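Short chain dehydrogenase (Mycobacterium smegmatis, PDB 3UCX) is a short-chain dehydrogenase that probably catalyses an NAD(P)-dependent oxidation or reduction of a substrate not yet established. Local coordinates at residues T70-V75 with A124-Q129; L63-D68 with A76-E81; R228-D233 with V257-Y262; A28-E33 with V235-L240. One frame throughout, in Å; residues are numbered along the deposited sequence.

Interaction 1: residues T70-V75 with A124-Q129; sequences TDDAQV and ALRLIQ
R126 reaches out of helix 110-130 to D72 and V75 in the first turn of helix 72-85 and to T70 just before it. From CB the chain runs straight through CG to CD. CG has the methyl V75 CG2 and the carboxylate of D72 near it, and R126 CD lies 3.9 Å from V75 CG2 and 3.3 Å from D72 OD1. At the CG-CD bond the chain bends (chi3 -104°), which turns the guanidinium towards D72 and T70. R126 NE then gives its N-H to D72 OD1 at 2.6 Å, a short salt bridge with an N-H...O angle of 155°. The oxygen lies in the guanidinium plane, yet NE meets it from above the carboxylate plane, the two flat groups being turned 55° apart. Farther out, T70 O lies over one face of the guanidinium near its rim, 3.4 Å from R126 CZ, at an angle too poor for a hydrogen bond with NH1. NH1 bonds instead to the carbonyl of I69, and F110 of a second subunit makes a cation-pi contact with the same arginine. Beside the polar group, V75 CG2 touches L127 CD2 at 3.9 Å, an apolar contact between the two helices. D71 caps the start of helix 72-85 through Q74 N. The contact thus joins two helices of a Rossmann-type domain beside a subunit interface. Because D72 stands in the first turn of its helix, its charge should also suit the helix dipole, and the bonds at NE and NH1 together fix the rotation of the buried guanidinium.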
loop_
_atom_site.group_PDB
_atom_site.type_symbol
_atom_site.label_atom_id
_atom_site.label_comp_id
_atom_site.label_asym_id
_atom_site.label_seq_id
_atom_site.Cartn_x
_atom_site.Cartn_y
_atom_site.Cartn_z
ATOM N N THR A 70 -13.148 19.611 20.272
ATOM C CA THR A 70 -11.893 19.603 21.023
ATOM C C THR A 70 -12.104 19.736 22.536
ATOM O O THR A 70 -11.133 19.671 23.286
ATOM C CB THR A 70 -10.879 20.688 20.552
ATOM O OG1 THR A 70 -11.312 21.990 20.972
ATOM C CG2 THR A 70 -10.693 20.654 19.040
ATOM N N ASP A 71 -13.345 19.887 22.989
ATOM C CA ASP A 71 -13.622 20.085 24.416
ATOM C C ASP A 71 -14.415 18.926 25.027
ATOM O O ASP A 71 -15.519 18.635 24.575
ATOM C CB ASP A 71 -14.410 21.377 24.630
ATOM C CG ASP A 71 -14.704 21.616 26.096
ATOM O OD1 ASP A 71 -13.803 22.109 26.797
ATOM O OD2 ASP A 71 -15.800 21.270 26.561
ATOM N N ASP A 72 -13.877 18.311 26.082
ATOM C CA ASP A 72 -14.514 17.159 26.719
ATOM C C ASP A 72 -15.943 17.448 27.153
ATOM O O ASP A 72 -16.836 16.664 26.858
ATOM C CB ASP A 72 -13.721 16.691 27.949
ATOM C CG ASP A 72 -12.448 15.949 27.593
ATOM O OD1 ASP A 72 -12.375 15.299 26.529
ATOM O OD2 ASP A 72 -11.505 15.989 28.409
ATOM N N ALA A 73 -16.157 18.566 27.864
ATOM C CA ALA A 73 -17.493 18.898 28.383
ATOM C C ALA A 73 -18.493 19.083 27.242
ATOM O O ALA A 73 -19.616 18.611 27.308
ATOM C CB ALA A 73 -17.451 20.153 29.249
ATOM N N GLN A 74 -18.085 19.765 26.185
ATOM C CA GLN A 74 -18.977 19.979 25.054
ATOM C C GLN A 74 -19.327 18.688 24.297
ATOM O O GLN A 74 -20.460 18.529 23.879
ATOM C CB GLN A 74 -18.405 21.022 24.108
ATOM C CG GLN A 74 -18.342 22.391 24.744
ATOM C CD GLN A 74 -18.164 23.496 23.751
ATOM O OE1 GLN A 74 -18.700 23.451 22.644
ATOM N NE2 GLN A 74 -17.392 24.512 24.142
ATOM N N VAL A 75 -18.375 17.767 24.138
ATOM C CA VAL A 75 -18.726 16.469 23.549
ATOM C C VAL A 75 -19.639 15.686 24.486
ATOM O O VAL A 75 -20.563 15.020 24.024
ATOM C CB VAL A 75 -17.478 15.629 23.132
ATOM C CG1 VAL A 75 -17.884 14.220 22.736
ATOM C CG2 VAL A 75 -16.762 16.306 21.977
ATOM N N ALA A 124 -12.174 13.786 16.475
ATOM C CA ALA A 124 -12.852 12.608 15.959
ATOM C C ALA A 124 -12.829 11.487 16.995
ATOM O O ALA A 124 -13.856 10.817 17.205
ATOM C CB ALA A 124 -12.216 12.131 14.631
ATOM N N LEU A 125 -11.691 11.298 17.669
ATOM C CA LEU A 125 -11.592 10.224 18.692
ATOM C C LEU A 125 -12.567 10.513 19.843
ATOM O O LEU A 125 -13.299 9.627 20.300
ATOM C CB LEU A 125 -10.184 10.123 19.252
ATOM C CG LEU A 125 -9.900 8.984 20.248
ATOM C CD1 LEU A 125 -10.344 7.633 19.691
ATOM C CD2 LEU A 125 -8.427 8.974 20.653
ATOM N N ARG A 126 -12.572 11.757 20.311
ATOM C CA ARG A 126 -13.478 12.166 21.391
ATOM C C ARG A 126 -14.934 11.862 21.049
ATOM O O ARG A 126 -15.671 11.311 21.875
ATOM C CB ARG A 126 -13.296 13.658 21.691
ATOM C CG ARG A 126 -13.443 14.022 23.142
ATOM C CD ARG A 126 -13.240 15.522 23.403
ATOM N NE ARG A 126 -11.927 15.800 23.995
ATOM C CZ ARG A 126 -10.867 16.258 23.343
ATOM N NH1 ARG A 126 -10.922 16.523 22.052
ATOM N NH2 ARG A 126 -9.733 16.475 24.001
ATOM N N LEU A 127 -15.340 12.188 19.831
ATOM C CA LEU A 127 -16.689 11.863 19.343
ATOM C C LEU A 127 -16.990 10.387 19.339
ATOM O O LEU A 127 -18.045 9.962 19.796
ATOM C CB LEU A 127 -16.904 12.356 17.907
ATOM C CG LEU A 127 -17.722 13.608 17.725
ATOM C CD1 LEU A 127 -19.103 13.461 18.375
ATOM C CD2 LEU A 127 -16.893 14.688 18.388
ATOM N N ILE A 128 -16.078 9.616 18.759
ATOM C CA ILE A 128 -16.238 8.179 18.645
ATOM C C ILE A 128 -16.343 7.568 20.034
ATOM O O ILE A 128 -17.206 6.725 20.261
ATOM C CB ILE A 128 -15.112 7.522 17.825
ATOM C CG1 ILE A 128 -15.218 7.958 16.331
ATOM C CG2 ILE A 128 -15.153 6.007 17.974
ATOM C CD1 ILE A 128 -13.954 7.792 15.510
ATOM N N GLN A 129 -15.479 7.993 20.951
ATOM C CA GLN A 129 -15.491 7.464 22.309
ATOM C C GLN A 129 -16.772 7.838 23.047
ATOM O O GLN A 129 -17.385 6.983 23.720
ATOM C CB GLN A 129 -14.245 7.923 23.073
ATOM C CG GLN A 129 -12.987 7.283 22.493
ATOM C CD GLN A 129 -11.697 7.589 23.235
ATOM O OE1 GLN A 129 -11.565 8.638 23.890
ATOM N NE2 GLN A 129 -10.725 6.673 23.125
#

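Interaction 2: residues L63-D68 with A76-E81; sequences LSVGTD and AHLVDE
L78 and V65 bury the most surface here, with E81 next, in the beta-alpha unit of a Rossmann fold: strand 62-66, the outermost strand on its side of the parallel sheet within this chain, and helix 72-85, which returns over it. The short segments run nearly antiparallel, at 163°, with axes 9.1 Å apart. L78 carries CG anti to its own nitrogen (chi1 173°), and its CD1 methyl comes down on V65, 3.7 Å from CB and almost as near to both gamma carbons. The V65 side chain thereby sits under one leucine methyl, while its CG1 also approaches H77 CD2 at 4.0 Å. One turn further along the helix, E81 offers its CB to V65 CG2 at 4.3 Å; its CG lies over one face of the H77 ring. L63 CD2 meets the backbone oxygen of E81 at 3.7 Å, carrying the contact on towards the start of the strand. The L78 side chain also touches V39 and A41 of the neighbouring strand 37-42, so it spans two strands. At the other end T67 crosses L78 at about a right angle, its OG1 3.8 Å from L78 CB and hydrogen-bonded to V65 O at 3.0 Å from above the carbonyl plane.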
loop_
_atom_site.group_PDB
_atom_site.type_symbol
_atom_site.label_atom_id
_atom_site.label_comp_id
_atom_site.label_asym_id
_atom_site.label_seq_id
_atom_site.Cartn_x
_atom_site.Cartn_y
_atom_site.Cartn_z
ATOM N N LEU A 63 -31.621 17.375 15.195
ATOM C CA LEU A 63 -31.185 18.016 16.429
ATOM C C LEU A 63 -29.888 18.761 16.142
ATOM O O LEU A 63 -28.886 18.138 15.736
ATOM C CB LEU A 63 -30.930 16.960 17.509
ATOM C CG LEU A 63 -30.472 17.429 18.894
ATOM C CD1 LEU A 63 -31.642 18.065 19.641
ATOM C CD2 LEU A 63 -29.893 16.247 19.676
ATOM N N SER A 64 -29.886 20.073 16.384
ATOM C CA SER A 64 -28.704 20.899 16.152
ATOM C C SER A 64 -28.058 21.204 17.488
ATOM O O SER A 64 -28.732 21.694 18.394
ATOM C CB SER A 64 -29.076 22.210 15.446
ATOM O OG SER A 64 -29.644 21.930 14.179
ATOM N N VAL A 65 -26.769 20.891 17.614
ATOM C CA VAL A 65 -26.046 21.107 18.863
ATOM C C VAL A 65 -24.687 21.750 18.613
ATOM O O VAL A 65 -23.777 21.121 18.076
ATOM C CB VAL A 65 -25.833 19.794 19.660
ATOM C CG1 VAL A 65 -25.240 20.098 21.029
ATOM C CG2 VAL A 65 -27.132 19.009 19.792
ATOM N N GLY A 66 -24.543 22.999 19.051
ATOM C CA GLY A 66 -23.254 23.694 18.997
ATOM C C GLY A 66 -22.227 22.962 19.827
ATOM O O GLY A 66 -22.408 22.782 21.031
ATOM N N THR A 67 -21.156 22.517 19.181
ATOM C CA THR A 67 -20.164 21.645 19.811
ATOM C C THR A 67 -18.755 21.950 19.298
ATOM O O THR A 67 -18.482 21.894 18.088
ATOM C CB THR A 67 -20.455 20.153 19.508
ATOM O OG1 THR A 67 -21.785 19.837 19.896
ATOM C CG2 THR A 67 -19.495 19.221 20.253
ATOM N N ASP A 68 -17.861 22.249 20.227
ATOM C CA ASP A 68 -16.444 22.263 19.949
ATOM C C ASP A 68 -15.921 20.873 20.317
ATOM O O ASP A 68 -15.817 20.522 21.500
ATOM C CB ASP A 68 -15.766 23.344 20.783
ATOM C CG ASP A 68 -14.290 23.415 20.546
ATOM O OD1 ASP A 68 -13.703 22.496 19.936
ATOM O OD2 ASP A 68 -13.709 24.394 21.005
ATOM N N ALA A 76 -19.418 15.783 25.805
ATOM C CA ALA A 76 -20.292 15.106 26.755
ATOM C C ALA A 76 -21.707 15.640 26.647
ATOM O O ALA A 76 -22.676 14.874 26.685
ATOM C CB ALA A 76 -19.770 15.235 28.191
ATOM N N HIS A 77 -21.826 16.955 26.503
ATOM C CA HIS A 77 -23.129 17.588 26.309
ATOM C C HIS A 77 -23.801 17.122 25.030
ATOM O O HIS A 77 -24.984 16.791 25.044
ATOM C CB HIS A 77 -22.995 19.118 26.344
ATOM C CG HIS A 77 -24.280 19.862 26.059
ATOM N ND1 HIS A 77 -25.312 19.891 26.930
ATOM C CD2 HIS A 77 -24.669 20.641 24.964
ATOM C CE1 HIS A 77 -26.313 20.631 26.420
ATOM N NE2 HIS A 77 -25.922 21.092 25.217
ATOM N N LEU A 78 -23.070 17.087 23.919
ATOM C CA LEU A 78 -23.624 16.541 22.654
ATOM C C LEU A 78 -24.179 15.117 22.808
ATOM O O LEU A 78 -25.264 14.816 22.339
ATOM C CB LEU A 78 -22.555 16.552 21.556
ATOM C CG LEU A 78 -22.876 15.882 20.221
ATOM C CD1 LEU A 78 -23.995 16.631 19.498
ATOM C CD2 LEU A 78 -21.610 15.797 19.356
ATOM N N VAL A 79 -23.425 14.245 23.465
ATOM C CA VAL A 79 -23.885 12.886 23.729
ATOM C C VAL A 79 -25.162 12.913 24.582
ATOM O O VAL A 79 -26.140 12.254 24.260
ATOM C CB VAL A 79 -22.791 12.041 24.424
ATOM C CG1 VAL A 79 -23.324 10.661 24.806
ATOM C CG2 VAL A 79 -21.569 11.918 23.514
ATOM N N ASP A 80 -25.148 13.685 25.660
ATOM C CA ASP A 80 -26.314 13.754 26.542
ATOM C C ASP A 80 -27.555 14.265 25.795
ATOM O O ASP A 80 -28.640 13.674 25.894
ATOM C CB ASP A 80 -26.018 14.608 27.786
ATOM C CG ASP A 80 -25.064 13.931 28.767
ATOM O OD1 ASP A 80 -24.918 12.686 28.734
ATOM O OD2 ASP A 80 -24.439 14.650 29.588
ATOM N N GLU A 81 -27.387 15.301 24.979
ATOM C CA GLU A 81 -28.535 15.865 24.246
ATOM C C GLU A 81 -29.080 14.885 23.213
ATOM O O GLU A 81 -30.291 14.739 23.054
ATOM C CB GLU A 81 -28.174 17.203 23.605
ATOM C CG GLU A 81 -28.026 18.333 24.614
ATOM C CD GLU A 81 -29.336 18.692 25.291
ATOM O OE1 GLU A 81 -30.336 18.941 24.592
ATOM O OE2 GLU A 81 -29.367 18.707 26.529
#

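Interaction 3: residues R228-D233 with V257-Y262; sequences RLPTED and VNCGEY
With SG set beside its own nitrogen and anti to the carbonyl carbon (chi1 -67°), C259 turns its thiol onto P230, while a chi1 of 49° on R228 puts CG between nitrogen and carbonyl carbon and sends the extended arginine chain past the same sulfur. C259 SG lies 3.8 Å from P230 CD and 3.6 Å from P230 N, so it rests against the start of the proline ring. The backbone comes close as well: R228 O stands 3.3 Å from C259 CB. Farther round the ring, on the same side, P230 CG packs on V257 O at 3.5 Å and P230 CB meets V257 CG1 at 4.0 Å. The loop that C259 belongs to follows strand 254-257, the other edge strand of the Rossmann sheet in this chain, and P230 belongs to the lead-in to helix 232-243, where T231 is the N-cap. A type I' turn runs from N258 to E261, with E261 N bonded to N258 O. Within it, N258 OD1 accepts from G260 N, an Asx turn; just past the turn, N258 ND2 gives a hydrogen bond to Y262 O at 3.0 Å. The guanidinium of R228 passes C259 SG obliquely; its NH1 pairs with E234 and its NH2 with the backbone oxygen of S248 in a third subunit.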
loop_
_atom_site.group_PDB
_atom_site.type_symbol
_atom_site.label_atom_id
_atom_site.label_comp_id
_atom_site.label_asym_id
_atom_site.label_seq_id
_atom_site.Cartn_x
_atom_site.Cartn_y
_atom_site.Cartn_z
ATOM N N ARG A 228 -13.097 14.190 -14.577
ATOM C CA ARG A 228 -14.070 15.010 -13.852
ATOM C C ARG A 228 -13.775 14.873 -12.370
ATOM O O ARG A 228 -13.180 13.885 -11.941
ATOM C CB ARG A 228 -15.516 14.582 -14.128
ATOM C CG ARG A 228 -15.835 13.109 -14.010
ATOM C CD ARG A 228 -17.280 12.820 -14.394
ATOM N NE ARG A 228 -17.598 11.371 -14.490
ATOM C CZ ARG A 228 -18.035 10.616 -13.473
ATOM N NH1 ARG A 228 -18.181 11.131 -12.265
ATOM N NH2 ARG A 228 -18.328 9.333 -13.661
ATOM N N LEU A 229 -14.167 15.878 -11.603
ATOM C CA LEU A 229 -14.041 15.817 -10.154
ATOM C C LEU A 229 -15.299 15.140 -9.607
ATOM O O LEU A 229 -16.401 15.330 -10.149
ATOM C CB LEU A 229 -13.923 17.237 -9.589
ATOM C CG LEU A 229 -12.690 18.049 -9.982
ATOM C CD1 LEU A 229 -12.736 19.404 -9.287
ATOM C CD2 LEU A 229 -11.398 17.309 -9.610
ATOM N N PRO A 230 -15.158 14.351 -8.518
ATOM C CA PRO A 230 -16.354 13.850 -7.882
ATOM C C PRO A 230 -17.181 14.987 -7.295
ATOM O O PRO A 230 -16.630 16.013 -6.895
ATOM C CB PRO A 230 -15.818 12.919 -6.779
ATOM C CG PRO A 230 -14.502 13.463 -6.463
ATOM C CD PRO A 230 -13.947 14.012 -7.763
ATOM N N THR A 231 -18.493 14.804 -7.300
ATOM C CA THR A 231 -19.437 15.782 -6.771
ATOM C C THR A 231 -19.722 15.513 -5.299
ATOM O O THR A 231 -19.422 14.429 -4.799
ATOM C CB THR A 231 -20.773 15.708 -7.488
ATOM O OG1 THR A 231 -21.397 14.446 -7.202
ATOM C CG2 THR A 231 -20.606 15.914 -9.036
ATOM N N GLU A 232 -20.305 16.501 -4.628
ATOM C CA GLU A 232 -20.714 16.337 -3.242
ATOM C C GLU A 232 -21.625 15.124 -3.112
ATOM O O GLU A 232 -21.456 14.315 -2.183
ATOM C CB GLU A 232 -21.396 17.604 -2.726
ATOM C CG GLU A 232 -20.429 18.765 -2.571
ATOM C CD GLU A 232 -21.080 20.019 -2.024
ATOM O OE1 GLU A 232 -22.168 19.927 -1.391
ATOM O OE2 GLU A 232 -20.473 21.097 -2.196
ATOM N N ASP A 233 -22.572 14.974 -4.044
ATOM C CA ASP A 233 -23.435 13.798 -4.005
ATOM C C ASP A 233 -22.649 12.487 -4.150
ATOM O O ASP A 233 -22.981 11.502 -3.513
ATOM C CB ASP A 233 -24.565 13.859 -5.042
ATOM C CG ASP A 233 -25.800 14.604 -4.523
ATOM O OD1 ASP A 233 -26.235 14.405 -3.361
ATOM O OD2 ASP A 233 -26.361 15.391 -5.295
ATOM N N VAL A 257 -12.705 8.234 -3.195
ATOM C CA VAL A 257 -13.695 8.762 -4.134
ATOM C C VAL A 257 -12.990 9.917 -4.841
ATOM O O VAL A 257 -12.984 11.051 -4.361
ATOM C CB VAL A 257 -14.989 9.216 -3.441
ATOM C CG1 VAL A 257 -16.045 9.644 -4.477
ATOM C CG2 VAL A 257 -15.569 8.127 -2.533
ATOM N N ASN A 258 -12.372 9.603 -5.968
ATOM C CA ASN A 258 -11.485 10.529 -6.635
ATOM C C ASN A 258 -11.434 10.398 -8.135
ATOM O O ASN A 258 -10.504 10.921 -8.771
ATOM C CB ASN A 258 -10.070 10.401 -6.032
ATOM C CG ASN A 258 -9.457 9.028 -6.217
ATOM O OD1 ASN A 258 -9.807 8.288 -7.141
ATOM N ND2 ASN A 258 -8.491 8.680 -5.342
ATOM N N CYS A 259 -12.415 9.712 -8.705
ATOM C CA CYS A 259 -12.517 9.522 -10.146
ATOM C C CYS A 259 -11.273 8.876 -10.741
ATOM O O CYS A 259 -11.011 8.998 -11.937
ATOM C CB CYS A 259 -12.918 10.837 -10.840
ATOM S SG CYS A 259 -14.596 11.272 -10.362
ATOM N N GLY A 260 -10.544 8.137 -9.890
ATOM C CA GLY A 260 -9.409 7.343 -10.336
ATOM C C GLY A 260 -8.030 7.967 -10.195
ATOM O O GLY A 260 -7.061 7.326 -10.536
ATOM N N GLU A 261 -7.917 9.170 -9.650
ATOM C CA GLU A 261 -6.620 9.850 -9.605
ATOM C C GLU A 261 -5.540 9.055 -8.865
ATOM O O GLU A 261 -4.392 8.959 -9.333
ATOM C CB GLU A 261 -6.747 11.272 -9.039
ATOM C CG GLU A 261 -5.459 12.061 -9.227
ATOM C CD GLU A 261 -5.567 13.546 -8.970
ATOM O OE1 GLU A 261 -6.614 14.053 -8.583
ATOM O OE2 GLU A 261 -4.539 14.219 -9.124
ATOM N N TYR A 262 -5.927 8.476 -7.731
ATOM C CA TYR A 262 -5.082 7.537 -6.987
ATOM C C TYR A 262 -5.872 6.263 -6.728
ATOM O O TYR A 262 -7.071 6.293 -6.435
ATOM C CB TYR A 262 -4.578 8.141 -5.676
ATOM C CG TYR A 262 -3.690 9.336 -5.920
ATOM C CD1 TYR A 262 -2.326 9.188 -6.169
ATOM C CD2 TYR A 262 -4.223 10.618 -5.950
ATOM C CE1 TYR A 262 -1.530 10.309 -6.414
ATOM C CE2 TYR A 262 -3.437 11.731 -6.195
ATOM C CZ TYR A 262 -2.105 11.574 -6.431
ATOM O OH TYR A 262 -1.332 12.703 -6.656
#

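Interaction 4: residues A28-E33 with V235-L240; sequences ARRCAE and VASAIL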
loop_
_atom_site.group_PDB
_atom_site.type_symbol
_atom_site.label_atom_id
_atom_site.label_comp_id
_atom_site.label_asym_id
_atom_site.label_seq_id
_atom_site.Cartn_x
_atom_site.Cartn_y
_atom_site.Cartn_z
ATOM N N ALA A 28 -26.132 15.528 5.170
ATOM C CA ALA A 28 -27.291 15.612 6.060
ATOM C C ALA A 28 -28.563 15.430 5.257
ATOM O O ALA A 28 -29.451 14.643 5.623
ATOM C CB ALA A 28 -27.309 16.966 6.769
ATOM N N ARG A 29 -28.648 16.148 4.138
ATOM C CA ARG A 29 -29.797 16.042 3.270
ATOM C C ARG A 29 -29.941 14.630 2.771
ATOM O O ARG A 29 -31.015 14.052 2.845
ATOM C CB ARG A 29 -29.683 17.047 2.099
ATOM C CG ARG A 29 -30.819 16.973 1.078
ATOM C CD ARG A 29 -30.620 17.877 -0.146
ATOM N NE ARG A 29 -29.370 17.657 -0.882
ATOM C CZ ARG A 29 -29.140 16.673 -1.758
ATOM N NH1 ARG A 29 -30.074 15.771 -2.040
ATOM N NH2 ARG A 29 -27.957 16.592 -2.370
ATOM N N ARG A 30 -28.854 14.053 2.242
ATOM C CA ARG A 30 -28.931 12.715 1.692
ATOM C C ARG A 30 -29.302 11.655 2.744
ATOM O O ARG A 30 -30.056 10.756 2.442
ATOM C CB ARG A 30 -27.632 12.339 0.959
ATOM C CG ARG A 30 -27.421 13.127 -0.341
ATOM C CD ARG A 30 -28.230 12.563 -1.507
ATOM N NE ARG A 30 -27.913 11.160 -1.756
ATOM C CZ ARG A 30 -26.776 10.733 -2.293
ATOM N NH1 ARG A 30 -25.852 11.596 -2.687
ATOM N NH2 ARG A 30 -26.569 9.433 -2.449
ATOM N N CYS A 31 -28.769 11.754 3.960
ATOM C CA CYS A 31 -29.106 10.783 5.019
ATOM C C CYS A 31 -30.595 10.828 5.328
ATOM O O CYS A 31 -31.236 9.785 5.439
ATOM C CB CYS A 31 -28.307 11.047 6.288
ATOM S SG CYS A 31 -26.566 10.594 6.154
ATOM N N ALA A 32 -31.129 12.042 5.417
ATOM C CA ALA A 32 -32.554 12.266 5.696
ATOM C C ALA A 32 -33.432 11.690 4.580
ATOM O O ALA A 32 -34.392 10.998 4.854
ATOM C CB ALA A 32 -32.829 13.747 5.919
ATOM N N GLU A 33 -33.046 11.917 3.327
ATOM C CA GLU A 33 -33.743 11.334 2.170
ATOM C C GLU A 33 -33.773 9.825 2.226
ATOM O O GLU A 33 -34.724 9.225 1.752
ATOM C CB GLU A 33 -33.073 11.742 0.859
ATOM C CG GLU A 33 -33.304 13.187 0.449
ATOM C CD GLU A 33 -32.465 13.618 -0.749
ATOM O OE1 GLU A 33 -31.689 12.800 -1.298
ATOM O OE2 GLU A 33 -32.557 14.800 -1.126
ATOM N N VAL A 235 -19.563 11.791 -3.295
ATOM C CA VAL A 235 -18.810 11.496 -2.077
ATOM C C VAL A 235 -19.805 11.085 -0.984
ATOM O O VAL A 235 -19.585 10.091 -0.249
ATOM C CB VAL A 235 -17.940 12.687 -1.640
ATOM C CG1 VAL A 235 -17.239 12.389 -0.291
ATOM C CG2 VAL A 235 -16.949 13.037 -2.752
ATOM N N ALA A 236 -20.916 11.819 -0.885
ATOM C CA ALA A 236 -21.991 11.455 0.027
ATOM C C ALA A 236 -22.503 10.025 -0.179
ATOM O O ALA A 236 -22.770 9.289 0.802
ATOM C CB ALA A 236 -23.146 12.459 -0.082
ATOM N N SER A 237 -22.692 9.625 -1.435
ATOM C CA SER A 237 -23.126 8.252 -1.717
ATOM C C SER A 237 -22.186 7.187 -1.117
ATOM O O SER A 237 -22.641 6.164 -0.596
ATOM C CB SER A 237 -23.235 8.015 -3.220
ATOM O OG SER A 237 -24.316 8.762 -3.782
ATOM N N ALA A 238 -20.887 7.405 -1.250
ATOM C CA ALA A 238 -19.873 6.500 -0.676
ATOM C C ALA A 238 -19.995 6.429 0.855
ATOM O O ALA A 238 -19.905 5.354 1.441
ATOM C CB ALA A 238 -18.476 6.962 -1.057
ATOM N N ILE A 239 -20.200 7.581 1.483
ATOM C CA ILE A 239 -20.334 7.664 2.944
ATOM C C ILE A 239 -21.610 6.955 3.395
ATOM O O ILE A 239 -21.607 6.182 4.353
ATOM C CB ILE A 239 -20.329 9.129 3.420
ATOM C CG1 ILE A 239 -18.959 9.750 3.179
ATOM C CG2 ILE A 239 -20.724 9.245 4.888
ATOM C CD1 ILE A 239 -18.958 11.263 3.256
ATOM N N LEU A 240 -22.711 7.220 2.703
ATOM C CA LEU A 240 -23.976 6.519 2.984
ATOM C C LEU A 240 -23.849 5.005 2.871
ATOM O O LEU A 240 -24.345 4.274 3.749
ATOM C CB LEU A 240 -25.105 7.029 2.088
ATOM C CG LEU A 240 -25.911 8.197 2.673
ATOM C CD1 LEU A 240 -25.033 9.418 2.947
ATOM C CD2 LEU A 240 -27.013 8.528 1.677
#
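The helical segments 28-33 and 235-240 cross at -50°, their axes 10.1 Å apart, with R30 nearest A236 and C31 nearest L240. R30 carries the polar half of the contact. Its chain folds at both chi2 (-80°) and chi3, which swings the guanidinium towards the facing helix. R30 NH2 gives an almost straight hydrogen bond to S237 OG, 2.7 Å long at 169°, with the hydroxyl at the edge of the guanidinium and in its plane. R30 NH1 lies 3.9 Å from A236 CB, obliquely placed. The apolar half is built on L240, whose two methyls divide the work: CD2 packs on R30 CB at 3.9 Å and on the backbone oxygen of the same residue, while CD1 meets C31 SG at 3.7 Å. The two helices pack together on one side of the Rossmann-type sheet, where V235 and A238 reach V257 of strand 254-257; L246 of a third subunit lies against R30 and S237. D233 OD1 forms salt bridges with R30 NH1 and R29 NH2, and R29 NH1 in turn pairs with E33 OE2. The serine hydroxyl is held by two bonds, accepting from R30 NH2 and also bonded to D233 O of its own helix, and the carboxylate of D233 probably offsets the charge of R30 in this buried seam between the two helices.

In the fold
From the N terminus, helix 23-33 supplies the first half of interaction 4, but that loop closes only about 200 residues later on helix 232-243. Nested inside it are interactions 1 and 2, which cross each other along the chain: 63-68 precedes 70-75, and 76-81 comes before 124-129. They share helix 72-85 and touch, L127 packing on L78 and Q74 reaching D68. Interaction 3 opens at 228-233, after both have closed, crosses interaction 4 through helix 232-243, and closes at 257-262, after strand 254-257; D233 with R29 and R30, and V257 with V235 and A238, connect the two. Interactions 2 and 3 lie near opposite edges of the parallel sheet within this chain, their centres about 32 Å apart.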